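Local structure of Stk_08120 (Sulfolobus tokodaii str. 7, 2EJX) at residues E128-R131 / L132-K136; P27-T30 / I31-F35. The protein probably carries fatty acids, as a member of the thermoacidophile-specific DUF3211 family, which belongs to the Bet v 1-like clan. All coordinates share one frame; numbering follows the deposited sequence.

Contact 1. Residues E128-R131 / L132-K136; sequences EIIR and LERIK
Ile130 and Arg134 meet one helical turn apart, and the backbone joins them first: Arg134 N donates to Ile130 O over 2.8 Å. Three more i to i+4 bonds continue the ladder, from Leu132 to Glu128, Glu133 to Ile129 and Ile135 to Arg131. The last, Ile135 N to Arg131 O, is the most bent of the four, at 144°.

Apolar contacts run alongside these bonds. Ile130 holds CG2 anti to its backbone N (CG1 at chi1 -64°), which places that methyl against the aliphatic part of Arg134, 3.9 Å from CD. Arg131 and Ile135 run alongside each other on one flank of the helix; Ile135 CD1 comes within 3.7 Å of Arg131 NH1, approaching the guanidinium at a slant, as Leu132 CD2 does. The bend of the arginine chain at chi3 (65°) turns the guanidinium toward Ile135 CD1 and, more loosely, Leu132 CD2.

Polar ends make up the third group. Lys136 NZ forms a salt bridge with Glu133 OE1 at 3.0 Å, although its hydrogen bond is weak, and Arg137 pairs with the same oxygen. A water lies 2.9 Å from Ile129 O, with a weak link to Glu133 OE2. The Arg134 guanidinium is held by Gln15 and by the C-terminal carboxylate of Ile139.

Regular i to i+4 bonding, with Ile130 packed on helix 17-24, Ile129 on helix 27-34 and the flank of Arg131, Leu132 and Ile135 at the surface, describes a segment near the end of helix 105-137, the long C-terminal helix characteristic of Bet v 1-like folds.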
loop_
_atom_site.group_PDB
_atom_site.type_symbol
_atom_site.label_atom_id
_atom_site.label_comp_id
_atom_site.label_asym_id
_atom_site.label_seq_id
_atom_site.Cartn_x
_atom_site.Cartn_y
_atom_site.Cartn_z
ATOM N N GLU A 128 -1.865 15.677 -3.770
ATOM C CA GLU A 128 -3.276 16.007 -3.470
ATOM C C GLU A 128 -3.840 14.979 -2.492
ATOM O O GLU A 128 -4.481 15.334 -1.518
ATOM C CB GLU A 128 -4.146 16.045 -4.747
ATOM C CG GLU A 128 -3.693 17.088 -5.836
ATOM C CD GLU A 128 -2.679 16.584 -6.930
ATOM O OE1 GLU A 128 -1.925 15.589 -6.748
ATOM O OE2 GLU A 128 -2.650 17.209 -8.030
ATOM N N ILE A 129 -3.534 13.701 -2.715
ATOM C CA ILE A 129 -4.004 12.658 -1.751
ATOM C C ILE A 129 -3.402 12.926 -0.327
ATOM O O ILE A 129 -4.093 12.917 0.713
ATOM C CB ILE A 129 -3.622 11.273 -2.282
ATOM C CG1 ILE A 129 -4.531 10.906 -3.481
ATOM C CG2 ILE A 129 -3.692 10.239 -1.094
ATOM C CD1 ILE A 129 -3.979 9.770 -4.370
ATOM N N ILE A 130 -2.108 13.191 -0.266
ATOM C CA ILE A 130 -1.423 13.365 1.004
ATOM C C ILE A 130 -1.815 14.672 1.659
ATOM O O ILE A 130 -1.898 14.744 2.871
ATOM C CB ILE A 130 0.110 13.329 0.831
ATOM C CG1 ILE A 130 0.597 11.933 0.332
ATOM C CG2 ILE A 130 0.841 13.834 2.158
ATOM C CD1 ILE A 130 0.545 10.751 1.427
ATOM N N ARG A 131 -2.051 15.714 0.871
ATOM C CA ARG A 131 -2.467 16.989 1.452
ATOM C C ARG A 131 -3.773 16.809 2.241
ATOM O O ARG A 131 -3.904 17.271 3.383
ATOM C CB ARG A 131 -2.667 18.018 0.378
ATOM C CG ARG A 131 -2.957 19.395 0.922
ATOM C CD ARG A 131 -3.129 20.404 -0.218
ATOM N NE ARG A 131 -4.310 20.079 -1.010
ATOM C CZ ARG A 131 -5.547 20.448 -0.697
ATOM N NH1 ARG A 131 -5.779 21.182 0.383
ATOM N NH2 ARG A 131 -6.553 20.074 -1.467
ATOM N N LEU A 132 -4.720 16.142 1.615
ATOM C CA LEU A 132 -5.988 15.782 2.292
ATOM C C LEU A 132 -5.801 14.856 3.511
ATOM O O LEU A 132 -6.467 15.061 4.539
ATOM C CB LEU A 132 -6.956 15.158 1.260
ATOM C CG LEU A 132 -7.490 16.186 0.271
ATOM C CD1 LEU A 132 -8.313 15.457 -0.814
ATOM C CD2 LEU A 132 -8.370 17.248 0.947
ATOM N N GLU A 133 -4.930 13.842 3.400
ATOM C CA GLU A 133 -4.596 12.994 4.562
ATOM C C GLU A 133 -4.052 13.829 5.716
ATOM O O GLU A 133 -4.418 13.647 6.849
ATOM C CB GLU A 133 -3.589 11.871 4.163
ATOM C CG GLU A 133 -4.224 10.770 3.277
ATOM C CD GLU A 133 -5.329 10.005 4.046
ATOM O OE1 GLU A 133 -5.299 9.899 5.295
ATOM O OE2 GLU A 133 -6.241 9.529 3.371
ATOM N N ARG A 134 -3.151 14.743 5.412
ATOM C CA ARG A 134 -2.581 15.606 6.439
ATOM C C ARG A 134 -3.594 16.496 7.165
ATOM O O ARG A 134 -3.463 16.773 8.375
ATOM C CB ARG A 134 -1.512 16.460 5.787
ATOM C CG ARG A 134 -0.280 15.627 5.489
ATOM C CD ARG A 134 0.847 16.536 4.962
ATOM N NE ARG A 134 1.477 17.233 6.084
ATOM C CZ ARG A 134 2.614 17.928 6.010
ATOM N NH1 ARG A 134 3.227 18.039 4.848
ATOM N NH2 ARG A 134 3.135 18.516 7.103
ATOM N N ILE A 135 -4.574 16.985 6.421
ATOM C CA ILE A 135 -5.591 17.879 6.992
ATOM C C ILE A 135 -6.391 17.031 7.984
ATOM O O ILE A 135 -6.623 17.435 9.145
ATOM C CB ILE A 135 -6.524 18.540 5.915
ATOM C CG1 ILE A 135 -5.785 19.611 5.103
ATOM C CG2 ILE A 135 -7.735 19.226 6.619
ATOM C CD1 ILE A 135 -6.472 19.954 3.785
ATOM N N LYS A 136 -6.746 15.822 7.563
ATOM C CA LYS A 136 -7.572 14.933 8.403
ATOM C C LYS A 136 -6.799 14.411 9.611
ATOM O O LYS A 136 -7.356 14.304 10.718
ATOM C CB LYS A 136 -8.108 13.777 7.576
ATOM C CG LYS A 136 -8.848 12.724 8.394
ATOM C CD LYS A 136 -8.961 11.385 7.603
ATOM C CE LYS A 136 -7.576 10.762 7.335
ATOM N NZ LYS A 136 -7.587 9.256 7.177
HETATM O O HOH W 1 -6.674 11.610 0.662
#

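Contact 2. Residues P27-T30 / I31-F35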
loop_
_atom_site.group_PDB
_atom_site.type_symbol
_atom_site.label_atom_id
_atom_site.label_comp_id
_atom_site.label_asym_id
_atom_site.label_seq_id
_atom_site.Cartn_x
_atom_site.Cartn_y
_atom_site.Cartn_z
ATOM N N PRO A 27 -1.652 1.100 7.657
ATOM C CA PRO A 27 -2.250 0.212 6.670
ATOM C C PRO A 27 -3.647 0.629 6.244
ATOM O O PRO A 27 -4.091 0.248 5.170
ATOM C CB PRO A 27 -2.266 -1.173 7.406
ATOM C CG PRO A 27 -2.273 -0.857 8.809
ATOM C CD PRO A 27 -1.465 0.422 8.959
ATOM N N ALA A 28 -4.335 1.437 7.055
ATOM C CA ALA A 28 -5.654 1.942 6.693
ATOM C C ALA A 28 -5.552 2.880 5.492
ATOM O O ALA A 28 -6.520 3.116 4.789
ATOM C CB ALA A 28 -6.251 2.687 7.862
ATOM N N PHE A 29 -4.367 3.428 5.280
ATOM C CA PHE A 29 -4.115 4.213 4.069
ATOM C C PHE A 29 -3.719 3.313 2.919
ATOM O O PHE A 29 -4.437 3.197 1.881
ATOM C CB PHE A 29 -3.018 5.284 4.309
ATOM C CG PHE A 29 -2.624 6.038 3.055
ATOM C CD1 PHE A 29 -3.472 7.058 2.536
ATOM C CD2 PHE A 29 -1.454 5.745 2.378
ATOM C CE1 PHE A 29 -3.144 7.749 1.348
ATOM C CE2 PHE A 29 -1.093 6.436 1.170
ATOM C CZ PHE A 29 -1.931 7.463 0.659
ATOM N N THR A 30 -2.618 2.597 3.157
ATOM C CA THR A 30 -1.839 1.928 2.111
ATOM C C THR A 30 -2.596 0.767 1.459
ATOM O O THR A 30 -2.549 0.619 0.239
ATOM C CB THR A 30 -0.497 1.478 2.680
ATOM O OG1 THR A 30 0.230 2.636 3.128
ATOM C CG2 THR A 30 0.340 0.721 1.641
ATOM N N ILE A 31 -3.286 -0.051 2.255
ATOM C CA ILE A 31 -3.934 -1.251 1.716
ATOM C C ILE A 31 -5.113 -0.917 0.784
ATOM O O ILE A 31 -5.156 -1.429 -0.324
ATOM C CB ILE A 31 -4.299 -2.303 2.857
ATOM C CG1 ILE A 31 -3.049 -2.689 3.654
ATOM C CG2 ILE A 31 -4.961 -3.526 2.312
ATOM C CD1 ILE A 31 -1.983 -3.351 2.871
ATOM N N PRO A 32 -6.080 -0.059 1.214
ATOM C CA PRO A 32 -7.143 0.315 0.281
ATOM C C PRO A 32 -6.630 1.052 -0.965
ATOM O O PRO A 32 -7.199 0.906 -2.053
ATOM C CB PRO A 32 -8.038 1.229 1.128
ATOM C CG PRO A 32 -7.721 0.788 2.564
ATOM C CD PRO A 32 -6.288 0.561 2.535
ATOM N N GLN A 33 -5.540 1.782 -0.822
ATOM C CA GLN A 33 -4.960 2.523 -1.972
ATOM C C GLN A 33 -4.343 1.634 -3.035
ATOM O O GLN A 33 -4.360 2.012 -4.217
ATOM C CB GLN A 33 -3.921 3.555 -1.535
ATOM C CG GLN A 33 -4.466 4.793 -0.829
ATOM C CD GLN A 33 -5.182 5.782 -1.747
ATOM O OE1 GLN A 33 -5.805 6.768 -1.281
ATOM N NE2 GLN A 33 -5.107 5.542 -3.027
ATOM N N ILE A 34 -3.781 0.487 -2.603
ATOM C CA ILE A 34 -2.946 -0.356 -3.493
ATOM C C ILE A 34 -3.561 -1.697 -3.863
ATOM O O ILE A 34 -3.535 -2.108 -5.031
ATOM C CB ILE A 34 -1.501 -0.529 -2.908
ATOM C CG1 ILE A 34 -0.750 0.826 -2.925
ATOM C CG2 ILE A 34 -0.662 -1.539 -3.747
ATOM C CD1 ILE A 34 0.393 0.866 -1.971
ATOM N N PHE A 35 -4.166 -2.377 -2.882
ATOM C CA PHE A 35 -4.690 -3.711 -3.125
ATOM C C PHE A 35 -5.927 -3.652 -4.032
ATOM O O PHE A 35 -6.605 -2.625 -4.047
ATOM C CB PHE A 35 -4.961 -4.440 -1.804
ATOM C CG PHE A 35 -3.753 -5.163 -1.269
ATOM C CD1 PHE A 35 -2.545 -4.490 -1.094
ATOM C CD2 PHE A 35 -3.804 -6.524 -1.003
ATOM C CE1 PHE A 35 -1.406 -5.146 -0.621
ATOM C CE2 PHE A 35 -2.655 -7.205 -0.539
ATOM C CZ PHE A 35 -1.470 -6.509 -0.332
#
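Thr30 and Ile34 run abreast one turn apart, Thr30 CG2 meeting Ile34 CD1 at 3.6 Å. A chi1 of -61° sets Thr30 OG1 beside the backbone N, where it is hydrogen-bonded to Phe24 O, and turns the methyl to Ile34. Their backbone link, Ile34 N to Thr30 O, is weak, bent to 128°.

Ile31 packs back on Pro27, CG1 to CB at 4.1 Å, beside a straighter backbone bond from Ile31 N to Pro27 O. The next residue, Pro32, has no N-H to give, and the helix kinks there; its CD instead lies 3.4 Å from Ala28 O.

Phe29 takes Gln33 CG over one ring face, a CH-pi contact 4.0 Å from the centroid and 14° off the normal, while Gln33 N donates to Phe29 O at 3.2 Å. With a leucine here the aromatic face is gone, and Gln33 CG would probably be left without its CH-pi partner, its side chain freer to turn.

The short helix 27-34 is wedged between sheet and long helix: Thr30 and Ile34 touch strand 82-92, Ile31 touches strand 48-55, and Phe29 meets helix 105-137 and, edge-to-face, Phe24.

In the fold
The two contacts meet directly, although their centres are about 15 Å apart and they lie far apart in sequence. Phe29 of contact 2 makes most of the joint: its CE1 lies 3.5 Å from Ile129 CG2 and 3.7 Å from Glu133 CG of contact 1, and its CZ is 4.2 Å from Ile130 CD1. Contact 2 is deeply placed, about 4 Å between its centre and that of the chain, against about 16 Å for contact 1 at the surface. Together they join helix 27-34 to the C-terminal helix. In Bet v 1-like folds, a ligand cavity generally lies between this helix and the sheet; the family's binding mode is novel, so no binding role is assigned.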